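SaTIE-TED (Staphylococcus aureus, PDB 6FX6) is of unknown precise function but, as the thioester domain of an LPXTG-anchored surface protein, probably attaches the bacterium covalently to host targets. Local coordinates at residues A4-D9 with Y39-I44; K153-D158 with K183-A188; L74-T79 with K224-L229; K167-P172 with I198-I203; L65-K70 with P209-S214. One frame throughout, in Å; residues are numbered along the deposited sequence.

The five contacts illustrate how the chemistry of a contact follows its place in the fold. Contacts 1 and 5 share the large antiparallel sheet and meet through Tyr212, which packs on Gln6 and Val40; the first relies on water at an exposed hairpin end, the second mostly on buried apolar side chains. Contact 3, the most central of the five, sets helix 72-87 against a loop and has little direct polar bonding. Contacts 2 and 4 are antiparallel strand pairs of two smaller sheets that face each other, Val186 packing on Ile198; regular backbone bonds dominate contact 2, whereas contact 4 adds a salt bridge and a flat guanidinium-histidine stack. Pro228 joins contacts 3 and 4.

Contact 1. Residues A4-D9 with Y39-I44; sequences AQQKLD and YVNGEI
Leu8 and Asp9 meet Val40 and Tyr39 in an antiparallel strand pairing that frays where strand 30-40 turns back as a beta hairpin, within the large antiparallel sheet. A type I' turn from Val40 to Glu43 makes the hairpin, with Asn41 and Gly42 at its corner. Only the Asp9-Tyr39 pair closes regularly: Asp9 N donates to Tyr39 O at 2.9 Å, and Tyr39 N returns an almost straight bond to Asp9 O (177° at the hydrogen). Beyond it the strands part, and water fills the role of direct bonds. One water donates to Lys7 O and to Asp9 OD2 while accepting from Asn41 N, 2.7 Å away; a second carries Asp9 OD2 to Gly42 N. The carboxylate thus reaches the turn backbone through two waters. On the side of Val40, the branches divide the work. CG2 touches Leu8 CD1 at 3.9 Å, whereas CG1, anti to the backbone N (chi1 -177°), reaches Gln6 CB at 3.6 Å. Tyr212 of strand 210-213 also packs on Gln6 and Val40. Further out, the Gln6 and Asn41 amide planes lie 41° apart, with Gln6 OE1 3.4 Å from Asn41 CB.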
# COMPACT_ATOMS: atom_id res chain seq x y z
N ALA A 4 -9.62 -14.87 -12.62
CA ALA A 4 -8.49 -15.85 -12.75
C ALA A 4 -7.61 -15.55 -13.97
O ALA A 4 -6.42 -15.27 -13.82
CB ALA A 4 -9.03 -17.27 -12.81
N GLN A 5 -8.22 -15.59 -15.15
CA GLN A 5 -7.54 -15.28 -16.41
C GLN A 5 -7.80 -13.80 -16.75
O GLN A 5 -8.95 -13.40 -16.87
CB GLN A 5 -8.05 -16.16 -17.56
CG GLN A 5 -8.18 -17.66 -17.27
CD GLN A 5 -6.85 -18.40 -17.19
OE1 GLN A 5 -5.77 -17.81 -17.20
NE2 GLN A 5 -6.93 -19.73 -17.11
N GLN A 6 -6.73 -13.01 -16.88
CA GLN A 6 -6.86 -11.57 -17.14
C GLN A 6 -5.90 -11.09 -18.23
O GLN A 6 -4.74 -11.51 -18.27
CB GLN A 6 -6.62 -10.76 -15.86
CG GLN A 6 -7.55 -11.07 -14.69
CD GLN A 6 -9.01 -10.72 -14.95
OE1 GLN A 6 -9.33 -9.90 -15.81
NE2 GLN A 6 -9.90 -11.35 -14.20
N LYS A 7 -6.39 -10.20 -19.08
CA LYS A 7 -5.60 -9.60 -20.15
C LYS A 7 -4.78 -8.45 -19.58
O LYS A 7 -5.29 -7.65 -18.80
CB LYS A 7 -6.53 -9.10 -21.26
CG LYS A 7 -5.86 -8.92 -22.62
CD LYS A 7 -6.89 -8.63 -23.71
CE LYS A 7 -7.61 -9.89 -24.17
NZ LYS A 7 -8.77 -9.58 -25.05
N LEU A 8 -3.51 -8.36 -19.97
CA LEU A 8 -2.65 -7.24 -19.57
C LEU A 8 -2.89 -6.07 -20.52
O LEU A 8 -2.65 -6.18 -21.73
CB LEU A 8 -1.17 -7.63 -19.59
CG LEU A 8 -0.14 -6.56 -19.22
CD1 LEU A 8 -0.40 -6.02 -17.83
CD2 LEU A 8 1.27 -7.13 -19.31
N ASP A 9 -3.39 -4.96 -19.97
CA ASP A 9 -3.58 -3.72 -20.71
C ASP A 9 -2.47 -2.74 -20.34
O ASP A 9 -1.76 -2.93 -19.35
CB ASP A 9 -4.94 -3.10 -20.40
CG ASP A 9 -6.11 -4.01 -20.77
OD1 ASP A 9 -6.02 -4.75 -21.77
OD2 ASP A 9 -7.13 -3.98 -20.05
N TYR A 39 -2.20 -1.93 -16.58
CA TYR A 39 -3.51 -2.14 -15.97
C TYR A 39 -3.88 -3.61 -16.11
O TYR A 39 -3.62 -4.21 -17.14
CB TYR A 39 -4.57 -1.28 -16.66
CG TYR A 39 -4.44 0.20 -16.41
CD1 TYR A 39 -3.48 0.96 -17.08
CD2 TYR A 39 -5.29 0.86 -15.51
CE1 TYR A 39 -3.35 2.32 -16.85
CE2 TYR A 39 -5.18 2.23 -15.29
CZ TYR A 39 -4.20 2.95 -15.96
OH TYR A 39 -4.07 4.30 -15.74
N VAL A 40 -4.50 -4.17 -15.07
CA VAL A 40 -5.08 -5.51 -15.13
C VAL A 40 -6.49 -5.42 -14.56
O VAL A 40 -6.66 -5.09 -13.37
CB VAL A 40 -4.27 -6.56 -14.33
CG1 VAL A 40 -4.88 -7.95 -14.48
CG2 VAL A 40 -2.81 -6.56 -14.77
N ASN A 41 -7.47 -5.68 -15.41
CA ASN A 41 -8.90 -5.60 -15.07
C ASN A 41 -9.29 -4.29 -14.37
O ASN A 41 -10.00 -4.28 -13.37
CB ASN A 41 -9.32 -6.83 -14.24
CG ASN A 41 -10.79 -7.18 -14.40
OD1 ASN A 41 -11.48 -7.43 -13.43
ND2 ASN A 41 -11.27 -7.19 -15.64
N GLY A 42 -8.79 -3.18 -14.92
CA GLY A 42 -9.03 -1.85 -14.37
C GLY A 42 -8.05 -1.37 -13.31
O GLY A 42 -7.99 -0.18 -13.05
N GLU A 43 -7.27 -2.28 -12.71
CA GLU A 43 -6.45 -1.95 -11.54
C GLU A 43 -5.00 -1.69 -11.94
O GLU A 43 -4.46 -2.35 -12.82
CB GLU A 43 -6.54 -3.06 -10.49
CG GLU A 43 -7.97 -3.57 -10.29
CD GLU A 43 -8.24 -4.11 -8.90
OE1 GLU A 43 -8.43 -5.34 -8.76
OE2 GLU A 43 -8.29 -3.29 -7.95
N ILE A 44 -4.37 -0.73 -11.26
CA ILE A 44 -3.00 -0.35 -11.55
C ILE A 44 -2.05 -1.48 -11.16
O ILE A 44 -2.12 -2.00 -10.03
CB ILE A 44 -2.59 0.94 -10.79
CG1 ILE A 44 -3.48 2.13 -11.17
CG2 ILE A 44 -1.11 1.27 -11.02
CD1 ILE A 44 -3.32 2.61 -12.59
O HOH W 1 -7.32 -6.07 -18.11
O HOH W 2 -7.56 -2.90 -17.64

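Contact 2. Residues K153-D158 with K183-A188; sequences KGVFVD and KLIVTA
Gly154 N donates to Val186 O over only 2.6 Å, the shortest of four backbone bonds that join these strands as an antiparallel beta ladder. The ladder forms one side of a three-stranded sheet, in which strand 183-188 lies between 154-157 and 175-180. Val186 N answers to Gly154 O, and the Phe156-Leu184 pair repeats this pair of hydrogen bonds, with Leu184 N pointing nearly straight at Phe156 O (178° at the hydrogen). Between the bonded pairs, alpha hydrogens approach carbonyls, as where Val155 CA lies 3.4 Å from Leu184 O. The two faces differ in character. Val155 and Ile185 lie side by side on the outer one, CG2 of the valine 3.8 Å from CD1 of the isoleucine, and the aliphatic chains of two lysines extend this patch: Lys183 CD packs on Val155 CG1, while Lys153 CD reaches Ile185 CG2 at 3.7 Å. On the other face Phe156, Leu184 and Val186 look toward the neighbouring four-stranded sheet, where Leu235 touches both Phe156 and Val186. With CG anti to its carbonyl carbon (chi1 -56°), Phe156 sends its ring along the strand toward Val186. That valine approaches the ring's edge, its CG2 3.8 Å from Phe156 CE2.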
# COMPACT_ATOMS: atom_id res chain seq x y z
N LYS A 153 -19.62 8.53 27.97
CA LYS A 153 -18.71 8.82 26.88
C LYS A 153 -17.27 8.84 27.40
O LYS A 153 -16.98 9.45 28.43
CB LYS A 153 -19.07 10.16 26.20
CG LYS A 153 -18.27 10.45 24.94
CD LYS A 153 -19.11 10.98 23.78
CE LYS A 153 -19.19 12.49 23.74
NZ LYS A 153 -19.87 12.98 22.50
N GLY A 154 -16.39 8.13 26.70
CA GLY A 154 -14.97 8.02 27.04
C GLY A 154 -14.09 8.69 26.00
O GLY A 154 -14.42 8.68 24.80
N VAL A 155 -12.99 9.28 26.46
CA VAL A 155 -12.02 9.96 25.61
C VAL A 155 -10.66 9.31 25.85
O VAL A 155 -10.25 9.13 26.99
CB VAL A 155 -11.98 11.47 25.92
CG1 VAL A 155 -10.84 12.16 25.18
CG2 VAL A 155 -13.32 12.10 25.58
N PHE A 156 -9.97 8.96 24.77
CA PHE A 156 -8.67 8.30 24.84
C PHE A 156 -7.70 9.07 23.96
O PHE A 156 -7.94 9.21 22.75
CB PHE A 156 -8.78 6.85 24.40
CG PHE A 156 -9.80 6.06 25.17
CD1 PHE A 156 -9.51 5.60 26.45
CD2 PHE A 156 -11.06 5.82 24.64
CE1 PHE A 156 -10.46 4.89 27.18
CE2 PHE A 156 -12.01 5.10 25.37
CZ PHE A 156 -11.71 4.64 26.64
N VAL A 157 -6.64 9.58 24.57
CA VAL A 157 -5.67 10.41 23.88
C VAL A 157 -4.55 9.54 23.32
O VAL A 157 -3.99 8.71 24.03
CB VAL A 157 -5.05 11.47 24.83
CG1 VAL A 157 -4.00 12.31 24.11
CG2 VAL A 157 -6.15 12.37 25.40
N ASP A 158 -4.25 9.73 22.04
CA ASP A 158 -3.09 9.12 21.41
C ASP A 158 -1.88 10.05 21.56
O ASP A 158 -1.72 10.99 20.79
CB ASP A 158 -3.37 8.85 19.93
CG ASP A 158 -2.16 8.31 19.18
OD1 ASP A 158 -1.22 7.80 19.82
OD2 ASP A 158 -2.15 8.40 17.93
N LYS A 183 -7.66 12.65 19.81
CA LYS A 183 -8.56 12.04 20.78
C LYS A 183 -9.47 11.03 20.08
O LYS A 183 -10.02 11.31 19.01
CB LYS A 183 -9.40 13.12 21.47
CG LYS A 183 -8.58 14.28 22.03
CD LYS A 183 -9.27 14.95 23.20
CE LYS A 183 -8.47 16.12 23.74
NZ LYS A 183 -8.87 16.48 25.13
N LEU A 184 -9.59 9.85 20.67
CA LEU A 184 -10.57 8.85 20.26
C LEU A 184 -11.76 8.99 21.19
O LEU A 184 -11.62 8.79 22.40
CB LEU A 184 -9.98 7.43 20.34
CG LEU A 184 -10.93 6.27 20.01
CD1 LEU A 184 -11.42 6.34 18.57
CD2 LEU A 184 -10.28 4.92 20.29
N ILE A 185 -12.92 9.34 20.63
CA ILE A 185 -14.14 9.63 21.38
C ILE A 185 -15.06 8.41 21.26
O ILE A 185 -15.48 8.06 20.17
CB ILE A 185 -14.88 10.88 20.82
CG1 ILE A 185 -13.92 12.06 20.61
CG2 ILE A 185 -16.04 11.28 21.72
CD1 ILE A 185 -13.21 12.55 21.85
N VAL A 186 -15.40 7.81 22.40
CA VAL A 186 -16.07 6.51 22.42
C VAL A 186 -17.28 6.49 23.34
O VAL A 186 -17.22 7.01 24.45
CB VAL A 186 -15.11 5.41 22.90
CG1 VAL A 186 -15.79 4.05 22.90
CG2 VAL A 186 -13.86 5.38 22.02
N THR A 187 -18.37 5.89 22.88
CA THR A 187 -19.48 5.53 23.75
C THR A 187 -19.97 4.13 23.39
O THR A 187 -20.05 3.77 22.22
CB THR A 187 -20.62 6.59 23.73
OG1 THR A 187 -21.66 6.20 24.64
CG2 THR A 187 -21.21 6.76 22.33
N ALA A 188 -20.25 3.32 24.42
CA ALA A 188 -20.74 1.95 24.25
C ALA A 188 -22.03 1.78 25.02
O ALA A 188 -22.17 2.29 26.13
CB ALA A 188 -19.70 0.97 24.75

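Contact 3. Residues L74-T79 with K224-L229; sequences LRNKLT and KPFDPL
Thr79 meets the incoming loop from its CB outward: CB lies 3.8 Å from Pro225 CA, and the two branches then part. The methyl, CG2, sits against the backbone of Lys224, 3.2 Å from its carbonyl O. The hydroxyl turns the other way, placed between the backbone N and carbonyl carbon (chi1 60°), where OG1 donates to Asn76 O one helical turn earlier at 2.7 Å. The same OG1 accepts a hydrogen bond from a water at 2.7 Å, and that water accepts in turn from Phe226 N, so a single water links the helix to the loop. It also rests over one face of the Phe226 ring, offset toward the rim. Downstream, an Asx turn shapes the loop, Asp227 OD1 accepting from Leu229 N at 3.0 Å. Phe226 carries the rest of the contact. Its ring extends to helix 72-87, where CZ meets the amide end of Asn76, whose plane is tilted 43° from that of the ring; Gln72, earlier in the helix, also packs on Phe226. Pro225 packs in addition on Met80 and His83 of the helix. The whole is a water-bridged packing of helix 72-87 against the loop that joins strand 220-222 to strand 231-238.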
# COMPACT_ATOMS: atom_id res chain seq x y z
N LEU A 74 9.36 -8.28 2.34
CA LEU A 74 9.43 -7.80 0.96
C LEU A 74 8.04 -7.66 0.34
O LEU A 74 7.71 -6.61 -0.21
CB LEU A 74 10.31 -8.73 0.10
CG LEU A 74 10.49 -8.40 -1.39
CD1 LEU A 74 10.99 -6.98 -1.59
CD2 LEU A 74 11.43 -9.40 -2.04
N ARG A 75 7.22 -8.71 0.45
CA ARG A 75 5.83 -8.66 -0.04
C ARG A 75 5.06 -7.49 0.56
O ARG A 75 4.34 -6.79 -0.16
CB ARG A 75 5.07 -9.96 0.28
CG ARG A 75 5.38 -11.13 -0.64
CD ARG A 75 4.25 -12.15 -0.62
NE ARG A 75 3.80 -12.49 0.73
CZ ARG A 75 4.42 -13.31 1.57
NH1 ARG A 75 5.56 -13.93 1.24
NH2 ARG A 75 3.91 -13.53 2.78
N ASN A 76 5.20 -7.30 1.87
CA ASN A 76 4.63 -6.14 2.56
C ASN A 76 5.13 -4.84 1.97
O ASN A 76 4.34 -4.00 1.59
CB ASN A 76 4.94 -6.16 4.07
CG ASN A 76 3.83 -6.80 4.89
OD1 ASN A 76 4.05 -7.79 5.59
ND2 ASN A 76 2.63 -6.23 4.80
N LYS A 77 6.45 -4.70 1.87
CA LYS A 77 7.04 -3.45 1.37
C LYS A 77 6.60 -3.13 -0.06
O LYS A 77 6.25 -1.98 -0.36
CB LYS A 77 8.58 -3.47 1.48
CG LYS A 77 9.20 -2.08 1.49
CD LYS A 77 10.57 -2.07 2.17
CE LYS A 77 11.04 -0.65 2.46
NZ LYS A 77 12.24 -0.62 3.33
N LEU A 78 6.57 -4.14 -0.92
CA LEU A 78 6.11 -3.95 -2.31
C LEU A 78 4.67 -3.41 -2.39
O LEU A 78 4.39 -2.55 -3.22
CB LEU A 78 6.23 -5.24 -3.11
CG LEU A 78 7.66 -5.73 -3.38
CD1 LEU A 78 7.66 -7.19 -3.80
CD2 LEU A 78 8.35 -4.88 -4.44
N THR A 79 3.79 -3.90 -1.52
CA THR A 79 2.40 -3.43 -1.47
C THR A 79 2.30 -2.03 -0.87
O THR A 79 1.47 -1.22 -1.30
CB THR A 79 1.46 -4.41 -0.72
OG1 THR A 79 1.90 -4.58 0.63
CG2 THR A 79 1.42 -5.78 -1.41
N LYS A 224 -1.79 -5.41 -4.02
CA LYS A 224 -2.79 -4.98 -3.05
C LYS A 224 -2.27 -5.16 -1.63
O LYS A 224 -1.71 -6.21 -1.31
CB LYS A 224 -4.08 -5.78 -3.20
CG LYS A 224 -4.74 -5.68 -4.57
CD LYS A 224 -6.11 -6.33 -4.54
CE LYS A 224 -6.75 -6.34 -5.91
NZ LYS A 224 -8.10 -6.96 -5.83
N PRO A 225 -2.45 -4.15 -0.77
CA PRO A 225 -2.07 -4.33 0.63
C PRO A 225 -3.04 -5.27 1.33
O PRO A 225 -4.25 -5.17 1.14
CB PRO A 225 -2.13 -2.90 1.20
CG PRO A 225 -3.07 -2.17 0.32
CD PRO A 225 -3.04 -2.83 -1.03
N PHE A 226 -2.50 -6.20 2.12
CA PHE A 226 -3.30 -7.26 2.75
C PHE A 226 -3.52 -7.05 4.24
O PHE A 226 -4.12 -7.89 4.90
CB PHE A 226 -2.69 -8.65 2.48
CG PHE A 226 -1.24 -8.78 2.89
CD1 PHE A 226 -0.89 -9.04 4.21
CD2 PHE A 226 -0.23 -8.63 1.94
CE1 PHE A 226 0.44 -9.15 4.58
CE2 PHE A 226 1.11 -8.74 2.30
CZ PHE A 226 1.44 -9.00 3.63
N ASP A 227 -3.04 -5.92 4.77
CA ASP A 227 -3.12 -5.60 6.19
C ASP A 227 -3.65 -4.17 6.31
O ASP A 227 -3.09 -3.26 5.70
CB ASP A 227 -1.71 -5.69 6.79
CG ASP A 227 -1.71 -5.74 8.32
OD1 ASP A 227 -2.67 -5.25 8.97
OD2 ASP A 227 -0.72 -6.27 8.88
N PRO A 228 -4.74 -3.96 7.09
CA PRO A 228 -5.19 -2.58 7.29
C PRO A 228 -4.27 -1.70 8.16
O PRO A 228 -4.49 -0.50 8.24
CB PRO A 228 -6.57 -2.74 7.93
CG PRO A 228 -6.56 -4.09 8.54
CD PRO A 228 -5.66 -4.94 7.70
N LEU A 229 -3.27 -2.30 8.82
CA LEU A 229 -2.29 -1.58 9.63
C LEU A 229 -2.98 -0.74 10.71
O LEU A 229 -2.72 0.45 10.85
CB LEU A 229 -1.39 -0.70 8.74
CG LEU A 229 -0.70 -1.39 7.57
CD1 LEU A 229 0.08 -0.36 6.77
CD2 LEU A 229 0.22 -2.51 8.02
O HOH W 3 0.62 -5.59 2.73

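Contact 4. Residues K167-P172 with I198-I203; sequences KGIRTP and IHLDRI
Backbone bonds pair Gly168 to Arg170 with His199 to Asp201 as antiparallel strands at one side of a four-stranded mixed sheet. Arg170 and His199 exchange two bonds, each 3.0 Å: Arg170 N to His199 O, and His199 N to Arg170 O. At the other end a classic beta bulge sets Lys167 and Gly168 against Asp201, whose O takes Lys167 N at 2.8 Å and a weak bond from Gly168 N. Apolar contacts occupy one face, where Ile169 CG2 meets Leu200 CD2 at 4.0 Å. On the opposite face, charge and aromatic chemistry combine. The Arg170 chain bends at chi2 and chi3, laying its guanidinium flat on the His199 ring, planes 9° apart and centres 3.9 Å apart. NH1 meanwhile makes a salt bridge to Asp201 OD1 at 3.0 Å, arriving on the syn side. Stack and salt bridge together fix the guanidinium's rotation, while Asp230, hydrogen-bonded at His199 ND1, helps to hold the ring it lies on; the stacked cation would probably disfavour a second positive charge on the histidine.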
# COMPACT_ATOMS: atom_id res chain seq x y z
N LYS A 167 -7.84 6.22 8.20
CA LYS A 167 -8.75 6.31 7.04
C LYS A 167 -10.06 5.57 7.25
O LYS A 167 -10.99 5.73 6.46
CB LYS A 167 -8.06 5.77 5.79
CG LYS A 167 -6.77 6.48 5.40
CD LYS A 167 -6.97 7.96 5.09
CE LYS A 167 -5.67 8.61 4.65
NZ LYS A 167 -5.80 10.09 4.53
N GLY A 168 -10.15 4.75 8.30
CA GLY A 168 -11.38 4.01 8.58
C GLY A 168 -11.41 3.51 10.00
O GLY A 168 -10.36 3.32 10.62
N ILE A 169 -12.62 3.29 10.51
CA ILE A 169 -12.85 2.85 11.88
C ILE A 169 -13.84 1.68 11.83
O ILE A 169 -14.92 1.82 11.26
CB ILE A 169 -13.43 3.98 12.77
CG1 ILE A 169 -12.55 5.23 12.71
CG2 ILE A 169 -13.58 3.50 14.22
CD1 ILE A 169 -13.09 6.43 13.47
N ARG A 170 -13.46 0.55 12.42
CA ARG A 170 -14.35 -0.60 12.59
C ARG A 170 -14.71 -0.73 14.07
O ARG A 170 -13.84 -0.68 14.95
CB ARG A 170 -13.70 -1.89 12.11
CG ARG A 170 -13.40 -1.94 10.62
CD ARG A 170 -11.98 -2.45 10.36
NE ARG A 170 -11.80 -3.84 10.75
CZ ARG A 170 -10.63 -4.45 10.96
NH1 ARG A 170 -9.46 -3.81 10.87
NH2 ARG A 170 -10.63 -5.73 11.30
N THR A 171 -16.00 -0.90 14.32
CA THR A 171 -16.52 -1.07 15.66
C THR A 171 -17.59 -2.15 15.62
O THR A 171 -18.30 -2.27 14.61
CB THR A 171 -17.17 0.23 16.17
OG1 THR A 171 -18.21 0.65 15.28
CG2 THR A 171 -16.14 1.34 16.28
N PRO A 172 -17.72 -2.93 16.71
CA PRO A 172 -18.86 -3.83 16.79
C PRO A 172 -20.14 -3.04 17.03
O PRO A 172 -20.09 -1.86 17.38
CB PRO A 172 -18.52 -4.71 17.99
CG PRO A 172 -17.70 -3.83 18.86
CD PRO A 172 -16.87 -3.03 17.91
N ILE A 198 -12.14 -1.82 18.98
CA ILE A 198 -12.18 -0.76 17.98
C ILE A 198 -10.89 -0.81 17.15
O ILE A 198 -9.80 -0.86 17.72
CB ILE A 198 -12.32 0.62 18.66
CG1 ILE A 198 -13.66 0.70 19.41
CG2 ILE A 198 -12.20 1.74 17.64
CD1 ILE A 198 -13.85 1.94 20.26
N HIS A 199 -11.02 -0.80 15.83
CA HIS A 199 -9.88 -0.81 14.91
C HIS A 199 -9.79 0.51 14.17
O HIS A 199 -10.75 0.92 13.54
CB HIS A 199 -10.01 -1.92 13.86
CG HIS A 199 -10.25 -3.27 14.42
ND1 HIS A 199 -9.23 -4.15 14.72
CD2 HIS A 199 -11.41 -3.92 14.72
CE1 HIS A 199 -9.75 -5.28 15.19
NE2 HIS A 199 -11.07 -5.16 15.20
N LEU A 200 -8.62 1.14 14.23
CA LEU A 200 -8.35 2.40 13.53
C LEU A 200 -7.41 2.15 12.35
O LEU A 200 -6.19 2.17 12.51
CB LEU A 200 -7.73 3.41 14.51
CG LEU A 200 -8.45 3.56 15.85
CD1 LEU A 200 -7.73 4.62 16.68
CD2 LEU A 200 -9.92 3.90 15.66
N ASP A 201 -7.99 1.93 11.17
CA ASP A 201 -7.24 1.47 9.99
C ASP A 201 -6.53 2.60 9.26
O ASP A 201 -7.12 3.66 9.01
CB ASP A 201 -8.18 0.79 8.98
CG ASP A 201 -8.93 -0.38 9.56
OD1 ASP A 201 -8.39 -1.09 10.43
OD2 ASP A 201 -10.07 -0.60 9.12
N ARG A 202 -5.29 2.35 8.86
CA ARG A 202 -4.57 3.23 7.94
C ARG A 202 -4.95 2.98 6.48
O ARG A 202 -4.87 3.89 5.66
CB ARG A 202 -3.06 3.08 8.11
CG ARG A 202 -2.53 3.66 9.41
CD ARG A 202 -1.08 3.26 9.62
NE ARG A 202 -0.50 3.91 10.80
CZ ARG A 202 0.05 5.13 10.83
NH1 ARG A 202 0.11 5.90 9.73
NH2 ARG A 202 0.54 5.59 11.98
N ILE A 203 -5.32 1.73 6.15
CA ILE A 203 -5.66 1.32 4.79
C ILE A 203 -7.06 0.70 4.76
O ILE A 203 -7.35 -0.23 5.51
CB ILE A 203 -4.62 0.31 4.24
CG1 ILE A 203 -3.22 0.95 4.22
CG2 ILE A 203 -5.02 -0.16 2.84
CD1 ILE A 203 -2.10 0.00 3.85

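Contact 5. Residues L65-K70 with P209-S214; sequences LDTLFK and PLVYTS
The loop between strand 59-64 and helix 72-87 packs on strand 210-213 of the large antiparallel sheet, just beyond the point where strands 59-64 and 210-213 pair. Leu65 N donates to Pro209 O at 2.9 Å, continuing the backbone bonding beside the Val211-Ala63 pair. Around this bond the contact is chiefly apolar. The Leu65 side chain crosses the Pro209 ring at about a right angle, with CD2 3.9 Å from Pro209 CB. Arg75 of the following helix touches the same leucine. Val211 turns its two methyls to different partners. CG2, anti to the backbone N, meets Leu68 CD2 at 4.0 Å, and Ile48 from a nearby loop packs on both Val211 and Leu68. The loop folds upon itself through Leu65 O, which accepts from both Leu68 N and Phe69 N, while Leu68 CG sits over the centre of the Phe69 ring. The Thr67 hydroxyl is hydrogen-bonded to Asn64 O, and its OG1 lies 3.4 Å from the other methyl of the valine, Val211 CG1.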
# COMPACT_ATOMS: atom_id res chain seq x y z
N LEU A 65 0.67 -13.47 -4.69
CA LEU A 65 2.03 -12.91 -4.74
C LEU A 65 3.12 -13.78 -4.08
O LEU A 65 4.27 -13.75 -4.52
CB LEU A 65 2.05 -11.51 -4.09
CG LEU A 65 3.35 -10.71 -4.17
CD1 LEU A 65 3.72 -10.40 -5.62
CD2 LEU A 65 3.22 -9.43 -3.37
N ASP A 66 2.76 -14.54 -3.05
CA ASP A 66 3.72 -15.42 -2.37
C ASP A 66 4.33 -16.55 -3.22
O ASP A 66 5.36 -17.11 -2.82
CB ASP A 66 3.13 -15.99 -1.05
CG ASP A 66 1.87 -16.84 -1.26
OD1 ASP A 66 1.52 -17.16 -2.42
OD2 ASP A 66 1.22 -17.17 -0.25
N THR A 67 3.73 -16.88 -4.36
CA THR A 67 4.32 -17.84 -5.31
C THR A 67 5.64 -17.33 -5.91
O THR A 67 6.52 -18.13 -6.24
CB THR A 67 3.37 -18.21 -6.47
OG1 THR A 67 3.07 -17.05 -7.25
CG2 THR A 67 2.08 -18.83 -5.95
N LEU A 68 5.78 -16.01 -6.04
CA LEU A 68 7.00 -15.40 -6.55
C LEU A 68 7.99 -15.03 -5.44
O LEU A 68 9.18 -15.31 -5.57
CB LEU A 68 6.65 -14.15 -7.37
CG LEU A 68 7.78 -13.41 -8.09
CD1 LEU A 68 8.57 -14.33 -9.02
CD2 LEU A 68 7.19 -12.24 -8.86
N PHE A 69 7.49 -14.41 -4.37
CA PHE A 69 8.34 -13.95 -3.25
C PHE A 69 7.96 -14.62 -1.94
O PHE A 69 6.86 -14.42 -1.43
CB PHE A 69 8.23 -12.43 -3.09
CG PHE A 69 8.61 -11.67 -4.33
CD1 PHE A 69 9.91 -11.72 -4.82
CD2 PHE A 69 7.66 -10.91 -5.02
CE1 PHE A 69 10.27 -11.02 -5.97
CE2 PHE A 69 8.01 -10.21 -6.16
CZ PHE A 69 9.31 -10.27 -6.64
N LYS A 70 8.88 -15.40 -1.39
CA LYS A 70 8.69 -16.04 -0.08
C LYS A 70 8.73 -15.04 1.08
O LYS A 70 7.90 -15.12 1.99
CB LYS A 70 9.76 -17.11 0.15
CG LYS A 70 9.62 -18.34 -0.74
CD LYS A 70 10.63 -19.42 -0.35
CE LYS A 70 10.06 -20.82 -0.50
NZ LYS A 70 10.94 -21.84 0.15
N PRO A 209 -2.79 -9.57 -2.70
CA PRO A 209 -1.95 -9.21 -3.84
C PRO A 209 -1.73 -10.38 -4.79
O PRO A 209 -1.43 -11.48 -4.34
CB PRO A 209 -0.64 -8.74 -3.20
CG PRO A 209 -0.60 -9.36 -1.86
CD PRO A 209 -2.02 -9.65 -1.45
N LEU A 210 -1.87 -10.11 -6.09
CA LEU A 210 -1.76 -11.13 -7.12
C LEU A 210 -0.52 -10.90 -7.97
O LEU A 210 -0.05 -9.77 -8.12
CB LEU A 210 -3.01 -11.09 -8.01
CG LEU A 210 -4.36 -11.29 -7.32
CD1 LEU A 210 -5.51 -11.28 -8.33
CD2 LEU A 210 -4.38 -12.59 -6.53
N VAL A 211 0.03 -11.99 -8.50
CA VAL A 211 1.06 -11.94 -9.52
C VAL A 211 0.45 -12.55 -10.77
O VAL A 211 -0.29 -13.54 -10.69
CB VAL A 211 2.39 -12.64 -9.10
CG1 VAL A 211 2.18 -14.09 -8.67
CG2 VAL A 211 3.42 -12.57 -10.22
N TYR A 212 0.73 -11.93 -11.92
CA TYR A 212 0.20 -12.34 -13.21
C TYR A 212 1.34 -12.76 -14.12
O TYR A 212 2.32 -12.02 -14.27
CB TYR A 212 -0.60 -11.20 -13.84
CG TYR A 212 -1.97 -11.04 -13.23
CD1 TYR A 212 -3.03 -11.82 -13.66
CD2 TYR A 212 -2.20 -10.11 -12.21
CE1 TYR A 212 -4.30 -11.69 -13.10
CE2 TYR A 212 -3.46 -9.97 -11.65
CZ TYR A 212 -4.50 -10.76 -12.09
OH TYR A 212 -5.75 -10.62 -11.54
N THR A 213 1.19 -13.93 -14.73
CA THR A 213 2.25 -14.58 -15.49
C THR A 213 1.72 -15.00 -16.85
O THR A 213 0.64 -15.59 -16.93
CB THR A 213 2.77 -15.81 -14.72
OG1 THR A 213 3.28 -15.40 -13.45
CG2 THR A 213 3.88 -16.53 -15.49
N SER A 214 2.47 -14.69 -17.90
CA SER A 214 2.21 -15.18 -19.25
C SER A 214 3.51 -15.70 -19.85
O SER A 214 4.35 -14.91 -20.29
CB SER A 214 1.63 -14.07 -20.13
OG SER A 214 1.44 -14.51 -21.46